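Local coordinates for putative acyl-CoA thioester hydrolase YbhC (PDB 3GRH), which is an outer-membrane lipoprotein of the pectinesterase family, a putative thioesterase that neither binds pectin nor shows pectinesterase activity, at residues Asp280-Arg285 / Tyr319-Val324; Tyr307-Ala312 / Ser326-Phe331. All blocks are in the same frame, centred on the assembly; numbering follows the deposited sequence.

In the fold
Both contacts fill the interior of the same parallel beta-helix, with centres about 9 Å apart. In each, a segment carrying a corner of the coil, 280-285 or 307-312, meets a segment on another side, 319-324 or 326-331, built on strand 321-324 or 327-330. The two corner segments are neighbours: V282 O lies 2.8 Å from A310 N, probably hydrogen-bonded, and R285 NE lies 2.8 Å from A312 O. The interiors also join, since F321 of interaction 1 touches F309 of interaction 2. D280, the predicted nucleophile, opens segment 280-285 and is salt-bridged to R340, a substrate-binding residue by similarity; its side chain lies about 8 Å from that of F309.

Interaction 1: residues Asp280-Arg285 / Tyr319-Val324; sequences DIVSGR and YGFLAV
V282 and F321 meet inside the beta-helix, with CG1 of V282 3.6 Å from CE2 of F321. The two side chains run antiparallel alongside one another, and the methyl approaches the ring obliquely. V282 reaches it because CG1 stands opposite the backbone N (chi1 171°), which carries this branch toward the aromatic ring. F321 has CG beside its own N (chi1 -59°), which aims the ring, CZ foremost, at the backbone of S283 and G284. Its second torsion of only -22°, well short of the usual perpendicular setting, then fixes how the rim is turned and places CE2 beside the valine methyl.

The far end of the ring lies along backbone. The carbonyl carbon S283 C sits at the ring edge, 3.8 Å from F321 CZ, while G284 O comes obliquely to 3.5 Å from the same CZ. Glycine suits position 284 for a backbone reason: at its phi and psi, a beta carbon would jam against the carbonyl oxygen of S283.

S283 turns its side chain from F321 and tightens the corner instead. Its OG donates to D280 O at 2.9 Å, from above the carbonyl plane (41° out of it), and also bonds to N247 ND2, so this buried hydroxyl is well satisfied.

V288 and V352, from the strands flanking 321-324, also pack on F321. Cutting F321 back to an alanine is likely to open a gap beside S283 and G284 and to take from V282 CG1 the ring edge it rests on. The chemistry divides accordingly: F321 and V282 join by van der Waals packing alone, which suits a buried interior, while the side-chain hydrogen bond from S283 to D280 lies on the side of the corner turned from F321.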
loop_
_atom_site.group_PDB
_atom_site.type_symbol
_atom_site.label_atom_id
_atom_site.label_comp_id
_atom_site.label_asym_id
_atom_site.label_seq_id
_atom_site.Cartn_x
_atom_site.Cartn_y
_atom_site.Cartn_z
ATOM N N ASP A 280 4.251 7.504 -7.090
ATOM C CA ASP A 280 4.359 6.164 -6.526
ATOM C C ASP A 280 3.548 6.045 -5.269
ATOM O O ASP A 280 4.091 5.681 -4.210
ATOM C CB ASP A 280 5.841 5.818 -6.356
ATOM C CG ASP A 280 6.637 5.871 -7.655
ATOM O OD1 ASP A 280 6.093 5.792 -8.769
ATOM O OD2 ASP A 280 7.924 5.957 -7.574
ATOM N N ILE A 281 2.243 6.257 -5.399
ATOM C CA ILE A 281 1.368 6.344 -4.274
ATOM C C ILE A 281 1.340 5.009 -3.528
ATOM O O ILE A 281 1.278 4.990 -2.322
ATOM C CB ILE A 281 0.006 6.773 -4.726
ATOM C CG1 ILE A 281 0.047 8.097 -5.516
ATOM C CG2 ILE A 281 -0.956 6.856 -3.544
ATOM C CD1 ILE A 281 -1.315 8.405 -6.080
ATOM N N VAL A 282 1.288 3.907 -4.247
ATOM C CA VAL A 282 1.294 2.541 -3.649
ATOM C C VAL A 282 2.519 1.822 -4.220
ATOM O O VAL A 282 2.634 1.680 -5.395
ATOM C CB VAL A 282 0.037 1.748 -4.016
ATOM C CG1 VAL A 282 0.230 0.320 -3.566
ATOM C CG2 VAL A 282 -1.188 2.452 -3.397
ATOM N N SER A 283 3.483 1.525 -3.368
ATOM C CA SER A 283 4.756 0.985 -3.766
ATOM C C SER A 283 5.117 -0.251 -3.009
ATOM O O SER A 283 4.680 -0.432 -1.863
ATOM C CB SER A 283 5.831 2.047 -3.387
ATOM O OG SER A 283 5.718 3.296 -4.065
ATOM N N GLY A 284 5.919 -1.110 -3.616
ATOM C CA GLY A 284 6.612 -2.115 -2.886
ATOM C C GLY A 284 6.424 -3.515 -3.276
ATOM O O GLY A 284 5.925 -3.841 -4.381
ATOM N N ARG A 285 6.820 -4.395 -2.354
ATOM C CA ARG A 285 6.890 -5.843 -2.628
ATOM C C ARG A 285 5.945 -6.561 -1.688
ATOM O O ARG A 285 6.094 -6.468 -0.504
ATOM C CB ARG A 285 8.309 -6.329 -2.365
ATOM C CG ARG A 285 8.588 -7.773 -2.771
ATOM C CD ARG A 285 10.051 -8.074 -2.881
ATOM N NE ARG A 285 10.651 -7.418 -3.986
ATOM C CZ ARG A 285 11.971 -7.331 -4.146
ATOM N NH1 ARG A 285 12.829 -7.882 -3.278
ATOM N NH2 ARG A 285 12.423 -6.732 -5.199
ATOM N N TYR A 319 2.378 -12.621 -8.369
ATOM C CA TYR A 319 1.315 -11.771 -7.839
ATOM C C TYR A 319 1.882 -10.659 -7.097
ATOM O O TYR A 319 2.623 -10.865 -6.114
ATOM C CB TYR A 319 0.322 -12.572 -6.963
ATOM C CG TYR A 319 -0.349 -13.622 -7.739
ATOM C CD1 TYR A 319 -1.281 -13.263 -8.645
ATOM C CD2 TYR A 319 0.028 -14.944 -7.720
ATOM C CE1 TYR A 319 -1.872 -14.151 -9.449
ATOM C CE2 TYR A 319 -0.574 -15.865 -8.600
ATOM C CZ TYR A 319 -1.528 -15.432 -9.458
ATOM O OH TYR A 319 -2.204 -16.273 -10.329
ATOM N N GLY A 320 1.568 -9.427 -7.602
ATOM C CA GLY A 320 1.855 -8.187 -6.990
ATOM C C GLY A 320 0.625 -7.482 -6.449
ATOM O O GLY A 320 0.085 -7.933 -5.476
ATOM N N PHE A 321 0.151 -6.505 -7.192
ATOM C CA PHE A 321 -0.986 -5.695 -6.795
ATOM C C PHE A 321 -2.216 -5.994 -7.558
ATOM O O PHE A 321 -2.126 -6.143 -8.784
ATOM C CB PHE A 321 -0.686 -4.206 -6.893
ATOM C CG PHE A 321 0.474 -3.706 -6.071
ATOM C CD1 PHE A 321 0.962 -4.352 -4.987
ATOM C CD2 PHE A 321 0.970 -2.489 -6.352
ATOM C CE1 PHE A 321 2.084 -3.848 -4.242
ATOM C CE2 PHE A 321 2.102 -2.001 -5.657
ATOM C CZ PHE A 321 2.624 -2.646 -4.610
ATOM N N LEU A 322 -3.399 -6.041 -6.913
ATOM C CA LEU A 322 -4.647 -6.189 -7.659
ATOM C C LEU A 322 -5.547 -5.089 -7.188
ATOM O O LEU A 322 -5.706 -4.966 -5.984
ATOM C CB LEU A 322 -5.359 -7.495 -7.315
ATOM C CG LEU A 322 -6.705 -7.726 -7.902
ATOM C CD1 LEU A 322 -6.535 -7.750 -9.442
ATOM C CD2 LEU A 322 -7.261 -9.078 -7.359
ATOM N N ALA A 323 -6.066 -4.256 -8.094
ATOM C CA ALA A 323 -7.081 -3.260 -7.735
ATOM C C ALA A 323 -8.343 -3.719 -8.426
ATOM O O ALA A 323 -8.357 -3.891 -9.652
ATOM C CB ALA A 323 -6.638 -1.919 -8.254
ATOM N N VAL A 324 -9.378 -3.966 -7.642
ATOM C CA VAL A 324 -10.688 -4.484 -8.122
ATOM C C VAL A 324 -11.792 -3.615 -7.634
ATOM O O VAL A 324 -11.801 -3.184 -6.492
ATOM C CB VAL A 324 -10.819 -6.010 -7.759
ATOM C CG1 VAL A 324 -10.707 -6.220 -6.308
ATOM C CG2 VAL A 324 -12.102 -6.566 -8.290
#

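Interaction 2: residues Tyr307-Ala312 / Ser326-Phe331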
loop_
_atom_site.group_PDB
_atom_site.type_symbol
_atom_site.label_atom_id
_atom_site.label_comp_id
_atom_site.label_asym_id
_atom_site.label_seq_id
_atom_site.Cartn_x
_atom_site.Cartn_y
_atom_site.Cartn_z
ATOM N N TYR A 307 2.062 8.838 -10.513
ATOM C CA TYR A 307 2.021 7.400 -10.790
ATOM C C TYR A 307 1.343 6.698 -9.642
ATOM O O TYR A 307 1.858 6.777 -8.553
ATOM C CB TYR A 307 3.412 6.768 -10.951
ATOM C CG TYR A 307 4.396 7.588 -11.743
ATOM C CD1 TYR A 307 4.425 7.565 -13.132
ATOM C CD2 TYR A 307 5.232 8.461 -11.071
ATOM C CE1 TYR A 307 5.333 8.388 -13.813
ATOM C CE2 TYR A 307 6.098 9.307 -11.778
ATOM C CZ TYR A 307 6.133 9.235 -13.127
ATOM O OH TYR A 307 7.059 10.039 -13.827
ATOM N N VAL A 308 0.243 5.988 -9.866
ATOM C CA VAL A 308 -0.462 5.416 -8.785
ATOM C C VAL A 308 0.260 4.234 -8.187
ATOM O O VAL A 308 0.513 4.163 -7.003
ATOM C CB VAL A 308 -1.893 5.033 -9.144
ATOM C CG1 VAL A 308 -2.629 4.439 -7.926
ATOM C CG2 VAL A 308 -2.602 6.302 -9.704
ATOM N N PHE A 309 0.609 3.251 -9.035
ATOM C CA PHE A 309 1.200 2.009 -8.558
ATOM C C PHE A 309 2.646 1.847 -8.960
ATOM O O PHE A 309 3.006 2.053 -10.131
ATOM C CB PHE A 309 0.418 0.814 -9.146
ATOM C CG PHE A 309 -0.960 0.703 -8.666
ATOM C CD1 PHE A 309 -1.250 0.321 -7.364
ATOM C CD2 PHE A 309 -1.971 0.957 -9.536
ATOM C CE1 PHE A 309 -2.555 0.312 -6.929
ATOM C CE2 PHE A 309 -3.274 0.858 -9.124
ATOM C CZ PHE A 309 -3.550 0.554 -7.822
ATOM N N ALA A 310 3.503 1.467 -7.996
ATOM C CA ALA A 310 4.923 1.190 -8.252
ATOM C C ALA A 310 5.343 -0.095 -7.589
ATOM O O ALA A 310 6.013 -0.101 -6.530
ATOM C CB ALA A 310 5.757 2.351 -7.703
ATOM N N PRO A 311 4.877 -1.196 -8.138
ATOM C CA PRO A 311 5.197 -2.493 -7.618
ATOM C C PRO A 311 6.693 -2.862 -7.867
ATOM O O PRO A 311 7.278 -2.564 -8.954
ATOM C CB PRO A 311 4.261 -3.403 -8.393
ATOM C CG PRO A 311 3.914 -2.713 -9.567
ATOM C CD PRO A 311 4.038 -1.266 -9.334
ATOM N N ALA A 312 7.229 -3.566 -6.891
ATOM C CA ALA A 312 8.584 -4.065 -6.856
ATOM C C ALA A 312 8.606 -5.608 -6.829
ATOM O O ALA A 312 9.503 -6.248 -6.258
ATOM C CB ALA A 312 9.363 -3.507 -5.653
ATOM N N SER A 326 -12.505 -0.562 -7.894
ATOM C CA SER A 326 -11.906 0.611 -7.275
ATOM C C SER A 326 -12.140 1.835 -8.228
ATOM O O SER A 326 -12.801 1.720 -9.243
ATOM C CB SER A 326 -10.468 0.299 -6.950
ATOM O OG SER A 326 -10.419 -0.578 -5.799
ATOM N N ARG A 327 -11.780 3.017 -7.729
ATOM C CA ARG A 327 -12.062 4.316 -8.352
ATOM C C ARG A 327 -10.743 5.069 -8.387
ATOM O O ARG A 327 -10.020 5.099 -7.432
ATOM C CB ARG A 327 -13.133 5.096 -7.595
ATOM C CG ARG A 327 -14.426 4.453 -7.680
ATOM C CD ARG A 327 -15.441 5.282 -6.890
ATOM N NE ARG A 327 -15.263 5.122 -5.451
ATOM C CZ ARG A 327 -15.466 6.071 -4.531
ATOM N NH1 ARG A 327 -15.834 7.288 -4.877
ATOM N NH2 ARG A 327 -15.327 5.783 -3.245
ATOM N N PHE A 328 -10.412 5.628 -9.529
ATOM C CA PHE A 328 -9.174 6.351 -9.728
ATOM C C PHE A 328 -9.478 7.767 -10.249
ATOM O O PHE A 328 -10.179 7.924 -11.221
ATOM C CB PHE A 328 -8.305 5.645 -10.782
ATOM C CG PHE A 328 -7.833 4.287 -10.362
ATOM C CD1 PHE A 328 -6.640 4.111 -9.742
ATOM C CD2 PHE A 328 -8.633 3.199 -10.490
ATOM C CE1 PHE A 328 -6.209 2.874 -9.279
ATOM C CE2 PHE A 328 -8.177 1.972 -10.035
ATOM C CZ PHE A 328 -7.003 1.787 -9.462
ATOM N N ASN A 329 -9.035 8.774 -9.541
ATOM C CA ASN A 329 -9.311 10.178 -9.875
ATOM C C ASN A 329 -8.042 10.992 -9.885
ATOM O O ASN A 329 -7.253 10.913 -8.974
ATOM C CB ASN A 329 -10.291 10.712 -8.852
ATOM C CG ASN A 329 -11.679 10.076 -8.958
ATOM O OD1 ASN A 329 -12.241 10.069 -10.053
ATOM N ND2 ASN A 329 -12.240 9.568 -7.848
ATOM N N ALA A 330 -7.851 11.807 -10.906
ATOM C CA ALA A 330 -6.672 12.718 -10.946
ATOM C C ALA A 330 -7.059 14.121 -11.378
ATOM O O ALA A 330 -7.935 14.253 -12.187
ATOM C CB ALA A 330 -5.655 12.179 -11.877
ATOM N N PHE A 331 -6.402 15.123 -10.801
ATOM C CA PHE A 331 -6.699 16.559 -11.113
ATOM C C PHE A 331 -6.297 17.006 -12.537
ATOM O O PHE A 331 -7.138 17.009 -13.429
ATOM C CB PHE A 331 -6.071 17.499 -10.060
ATOM C CG PHE A 331 -6.685 17.365 -8.701
ATOM C CD1 PHE A 331 -6.163 16.476 -7.795
ATOM C CD2 PHE A 331 -7.829 18.071 -8.356
ATOM C CE1 PHE A 331 -6.734 16.312 -6.541
ATOM C CE2 PHE A 331 -8.416 17.901 -7.100
ATOM C CZ PHE A 331 -7.863 17.033 -6.197
#
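V308 makes the first contact from segment 307-312, its CG1 lying 4.1 Å from CE1 of F328, close to the plane of that ring and at its edge. The chain turns a corner at this residue, and a compact, branched valine can point inward there and serve two rings at once. Its first torsion of -179° swings CG1 away from N to lie beside the carbonyl carbon, and the same methyl that meets F328 also sits 3.8 Å above the centre of the F309 ring, a CH-pi-like placement within the segment.

F309 follows and makes the closer approach: its CE2 is 3.6 Å from F328 CE1. The two side chains are roughly perpendicular. The ring centroids are 5.9 Å apart and the planes are inclined at 67°, and the rings touch at their rims with no overlap of faces. Even the nearest CA atoms of the two segments, those of V308 and F328, are 8.8 Å apart, so long, flat phenylalanines suit the task of spanning the interior. F309 also touches A323 and I354, and both of these reach F328 too; the small A323 leaves room for both rings.

Beyond F309 the segment turns to other neighbours, A310 packing on D280 and P311 on F321.

F295, one coil away from F328 on the neighbouring parallel strand 294-297, stacks on F328 and meets F309 edge-to-face, drawing three phenylalanines into a single aromatic cluster. Inward-facing residues aligned from coil to coil, with aromatic stacks among them, are characteristic of the right-handed parallel beta-helix of the pectinesterase family.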